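Long-range contacts in universal stress protein (Burkholderia pseudomallei, PDB 4WNY), which probably takes part in the bacterial response to stress, as other members of the universal stress protein A family do: residues I8-L13 and R106-I111; P39-D44 and D62-E67. All coordinates share one frame; numbering follows the deposited sequence.

Contact 1 (I8-L13 and R106-I111)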
# COMPACT_ATOMS: atom_id res chain seq x y z
N ILE A 8 -14.08 0.06 1.36
CA ILE A 8 -14.06 1.34 0.67
C ILE A 8 -12.63 1.83 0.42
O ILE A 8 -11.87 2.09 1.35
CB ILE A 8 -14.83 2.42 1.46
CG1 ILE A 8 -16.32 2.05 1.53
CG2 ILE A 8 -14.65 3.78 0.81
CD1 ILE A 8 -17.13 2.96 2.44
N ILE A 9 -12.28 1.95 -0.86
CA ILE A 9 -10.93 2.34 -1.24
C ILE A 9 -10.88 3.75 -1.81
O ILE A 9 -11.69 4.11 -2.66
CB ILE A 9 -10.34 1.37 -2.29
CG1 ILE A 9 -10.50 -0.08 -1.82
CG2 ILE A 9 -8.88 1.71 -2.55
CD1 ILE A 9 -10.06 -1.09 -2.86
N LEU A 10 -9.93 4.54 -1.34
CA LEU A 10 -9.74 5.90 -1.83
C LEU A 10 -8.47 5.98 -2.68
O LEU A 10 -7.41 5.49 -2.27
CB LEU A 10 -9.67 6.88 -0.65
CG LEU A 10 -9.69 8.39 -0.91
CD1 LEU A 10 -10.25 9.11 0.31
CD2 LEU A 10 -8.31 8.93 -1.23
N VAL A 11 -8.57 6.60 -3.85
CA VAL A 11 -7.42 6.80 -4.72
C VAL A 11 -7.29 8.28 -5.11
O VAL A 11 -8.25 8.90 -5.57
CB VAL A 11 -7.49 5.92 -5.99
CG1 VAL A 11 -8.85 6.05 -6.66
CG2 VAL A 11 -6.37 6.26 -6.96
N ALA A 12 -6.11 8.84 -4.89
CA ALA A 12 -5.88 10.26 -5.14
C ALA A 12 -5.50 10.53 -6.59
O ALA A 12 -4.52 9.98 -7.10
CB ALA A 12 -4.81 10.80 -4.21
N LEU A 13 -6.28 11.38 -7.26
CA LEU A 13 -6.01 11.73 -8.65
C LEU A 13 -5.64 13.20 -8.80
O LEU A 13 -6.07 14.05 -8.02
CB LEU A 13 -7.24 11.41 -9.52
CG LEU A 13 -7.84 10.01 -9.39
CD1 LEU A 13 -9.06 9.88 -10.28
CD2 LEU A 13 -6.81 8.94 -9.73
N ARG A 106 -8.47 13.65 5.93
CA ARG A 106 -9.79 14.14 6.32
C ARG A 106 -10.86 13.53 5.43
O ARG A 106 -11.92 13.12 5.90
CB ARG A 106 -9.85 15.66 6.26
CG ARG A 106 -11.22 16.22 6.59
CD ARG A 106 -11.14 17.66 7.08
NE ARG A 106 -10.88 18.61 6.00
CZ ARG A 106 -11.83 19.18 5.26
NH1 ARG A 106 -11.50 20.04 4.31
NH2 ARG A 106 -13.11 18.91 5.49
N ALA A 107 -10.56 13.46 4.13
CA ALA A 107 -11.48 12.87 3.17
C ALA A 107 -11.70 11.39 3.48
O ALA A 107 -12.82 10.90 3.38
CB ALA A 107 -10.95 13.04 1.75
N ALA A 108 -10.63 10.70 3.85
CA ALA A 108 -10.71 9.29 4.20
C ALA A 108 -11.57 9.06 5.44
O ALA A 108 -12.35 8.10 5.50
CB ALA A 108 -9.32 8.72 4.41
N ARG A 109 -11.43 9.95 6.41
CA ARG A 109 -12.21 9.87 7.65
C ARG A 109 -13.70 10.08 7.40
O ARG A 109 -14.53 9.33 7.90
CB ARG A 109 -11.71 10.91 8.66
CG ARG A 109 -10.53 10.44 9.50
CD ARG A 109 -9.63 11.61 9.85
NE ARG A 109 -10.40 12.81 10.17
CZ ARG A 109 -9.87 14.02 10.28
NH1 ARG A 109 -8.56 14.20 10.10
NH2 ARG A 109 -10.64 15.06 10.58
N GLU A 110 -14.02 11.11 6.62
CA GLU A 110 -15.41 11.47 6.36
C GLU A 110 -16.10 10.49 5.41
O GLU A 110 -17.29 10.22 5.55
CB GLU A 110 -15.49 12.89 5.79
CG GLU A 110 -14.92 13.95 6.72
CD GLU A 110 -14.85 15.32 6.07
OE1 GLU A 110 -14.49 16.29 6.77
OE2 GLU A 110 -15.15 15.41 4.86
N ILE A 111 -15.35 9.96 4.45
CA ILE A 111 -15.89 8.99 3.51
C ILE A 111 -16.00 7.61 4.16
O ILE A 111 -16.92 6.84 3.87
CB ILE A 111 -15.03 8.92 2.23
CG1 ILE A 111 -15.19 10.20 1.41
CG2 ILE A 111 -15.40 7.71 1.38
CD1 ILE A 111 -14.18 10.33 0.28
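L10 and I8, alternate residues on the same side of strand 8-13, meet the inward side of helix 106-111, which runs back against the strand at 155° with the short axes 9.8 Å apart. L10 does its touching with one methyl branch. With CG anti to the backbone N (chi1 -170°), the side chain carries CD1 onto the helix backbone between A107 and A108, 3.9 Å from A108 N; L10 CD1 also lies 4.2 Å from both A107 CB and A108 CB. The short alanine side chains are consistent with so close an approach to the main chain. I111 flanks the leucine one turn further on. Its CG1 stands beside the backbone N and its chain is extended, which brings I111 CD1 to 4.1 Å from L10 CD1. The other branch serves I8: CG2 of I111 and CG2 of I8 touch at 4.0 Å, the two side chains crossing obliquely. No hydrogen bond spans this buried, apolar contact. The charged side chains lie farther from the strand, where R106 NH2 forms a salt bridge with E110 OE1 (3.2 Å), met on the syn side but tilted 21° from the carboxylate plane; R106 also pairs with E98. Such packing of a helix on the central strand of a parallel sheet is characteristic of the Rossmann-like alpha/beta fold of universal stress proteins.

Contact 2 (P39-D44 and D62-E67)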
# COMPACT_ATOMS: atom_id res chain seq x y z
N PRO A 39 -12.48 7.65 -6.02
CA PRO A 39 -11.42 8.53 -6.53
C PRO A 39 -11.63 9.97 -6.07
O PRO A 39 -12.74 10.48 -6.14
CB PRO A 39 -11.58 8.43 -8.06
CG PRO A 39 -12.39 7.19 -8.29
CD PRO A 39 -13.30 7.10 -7.10
N VAL A 40 -10.57 10.62 -5.61
CA VAL A 40 -10.68 12.01 -5.20
C VAL A 40 -9.71 12.89 -5.98
O VAL A 40 -8.55 12.54 -6.19
CB VAL A 40 -10.44 12.20 -3.68
CG1 VAL A 40 -11.48 11.42 -2.88
CG2 VAL A 40 -9.04 11.77 -3.30
N TYR A 41 -10.21 14.04 -6.43
CA TYR A 41 -9.37 15.04 -7.08
C TYR A 41 -9.14 16.18 -6.10
O TYR A 41 -10.09 16.81 -5.63
CB TYR A 41 -10.02 15.55 -8.37
CG TYR A 41 -9.17 16.56 -9.12
CD1 TYR A 41 -8.28 16.14 -10.11
CD2 TYR A 41 -9.26 17.92 -8.85
CE1 TYR A 41 -7.51 17.06 -10.80
CE2 TYR A 41 -8.49 18.83 -9.54
CZ TYR A 41 -7.62 18.40 -10.51
OH TYR A 41 -6.85 19.32 -11.19
N VAL A 42 -7.87 16.46 -5.80
CA VAL A 42 -7.54 17.47 -4.80
C VAL A 42 -7.27 18.83 -5.43
O VAL A 42 -6.29 19.00 -6.16
CB VAL A 42 -6.30 17.05 -3.98
N VAL A 43 -8.13 19.80 -5.13
CA VAL A 43 -7.91 21.17 -5.57
C VAL A 43 -7.06 21.90 -4.53
O VAL A 43 -7.54 22.26 -3.45
CB VAL A 43 -9.23 21.93 -5.78
CG1 VAL A 43 -8.96 23.34 -6.28
CG2 VAL A 43 -10.11 21.18 -6.76
N ASP A 44 -5.80 22.12 -4.87
CA ASP A 44 -4.85 22.73 -3.95
C ASP A 44 -4.46 24.13 -4.40
O ASP A 44 -3.44 24.32 -5.07
CB ASP A 44 -3.61 21.84 -3.80
CG ASP A 44 -2.60 22.39 -2.82
OD1 ASP A 44 -2.95 23.28 -2.02
OD2 ASP A 44 -1.44 21.91 -2.84
N ASP A 62 -11.75 28.02 -10.65
CA ASP A 62 -12.67 27.52 -11.66
C ASP A 62 -11.98 26.51 -12.57
O ASP A 62 -12.58 25.52 -12.99
CB ASP A 62 -13.22 28.68 -12.50
CG ASP A 62 -14.13 29.59 -11.70
OD1 ASP A 62 -14.14 29.49 -10.46
OD2 ASP A 62 -14.82 30.43 -12.33
N ALA A 63 -10.71 26.76 -12.86
CA ALA A 63 -9.93 25.93 -13.77
C ALA A 63 -9.72 24.52 -13.24
O ALA A 63 -10.06 23.54 -13.90
CB ALA A 63 -8.60 26.57 -14.05
N PHE A 64 -9.15 24.42 -12.04
CA PHE A 64 -8.83 23.13 -11.45
C PHE A 64 -10.09 22.37 -11.04
O PHE A 64 -10.10 21.14 -11.02
CB PHE A 64 -7.91 23.29 -10.24
CG PHE A 64 -6.48 23.61 -10.62
CD1 PHE A 64 -5.95 24.87 -10.38
CD2 PHE A 64 -5.68 22.66 -11.22
CE1 PHE A 64 -4.65 25.17 -10.72
CE2 PHE A 64 -4.38 22.95 -11.57
CZ PHE A 64 -3.86 24.20 -11.32
N ARG A 65 -11.15 23.10 -10.72
CA ARG A 65 -12.45 22.48 -10.47
C ARG A 65 -12.98 21.88 -11.76
O ARG A 65 -13.50 20.76 -11.77
CB ARG A 65 -13.45 23.50 -9.90
CG ARG A 65 -13.26 23.83 -8.42
CD ARG A 65 -14.30 24.84 -7.96
NE ARG A 65 -14.14 25.22 -6.56
CZ ARG A 65 -14.85 26.16 -5.96
NH1 ARG A 65 -15.78 26.83 -6.63
NH2 ARG A 65 -14.64 26.44 -4.68
N GLU A 66 -12.86 22.64 -12.85
CA GLU A 66 -13.27 22.17 -14.16
C GLU A 66 -12.42 20.98 -14.60
O GLU A 66 -12.93 20.02 -15.18
CB GLU A 66 -13.17 23.29 -15.19
CG GLU A 66 -13.74 22.93 -16.54
CD GLU A 66 -15.19 22.49 -16.46
OE1 GLU A 66 -15.97 23.16 -15.75
OE2 GLU A 66 -15.53 21.47 -17.08
N GLU A 67 -11.13 21.05 -14.31
CA GLU A 67 -10.22 19.95 -14.63
C GLU A 67 -10.59 18.73 -13.79
O GLU A 67 -10.53 17.60 -14.27
CB GLU A 67 -8.77 20.36 -14.37
CG GLU A 67 -7.76 19.41 -14.99
CD GLU A 67 -7.83 19.41 -16.50
OE1 GLU A 67 -7.38 20.40 -17.11
OE2 GLU A 67 -8.32 18.42 -17.08
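Y41 and V43 project from strand 36-43 onto helix 57-82, the helix that leads on to neighbouring parallel strand 89-92 and so forms the middle of a beta-alpha-beta crossover. Strand and helix segments run almost antiparallel, at 172°. Y41 comes first: CG lies anti to the backbone N (chi1 -177°), and the ring reaches out to the helix, where Y41 CE2 is 3.2 Å from F64 O, a close but oblique approach. The Y41 hydroxyl extends past this carbonyl to E67, whose CB is 3.9 Å from Y41 OH. Further along the helix, V71 and L72 also pack on the tyrosine. Two residues later, V43 divides its methyl groups. V43 CG1 meets F64 CB at 4.1 Å, whereas CG2 makes a looser contact with R65 CG and also sits at the edge of the Y41 ring, in its plane. R65 thus lends its aliphatic part to the valine while its guanidinium forms a salt bridge with E92 on strand 89-92. The contact is partly buried, with the helix residues toward solvent. F64 and Y41 cross at about a right angle, and Y41 OH lies in the plane of the phenylalanine ring at its edge, 3.5 Å from F64 CD2.

How the contacts relate
Contact 1 and contact 2 lie with their centres 15 Å apart and share one five-stranded parallel sheet, in which strands 8-13 and 36-43 are neighbours. Backbone bonds join them directly: L13 N is 2.8 Å from V40 O, and V11 O is 2.9 Å from V40 N, both probable hydrogen bonds. Helix 100-111 packs on one face of the sheet and helix 57-82 on the other, with L10 and V40 pointing to the first and Y41 to the second; L10 CD2 and V40 CG2 pack together. Along the chain, contact 2 is nested within the loop closed by contact 1. Together they exemplify the layered build of alpha/beta proteins, with helices packed on both sides of a central sheet.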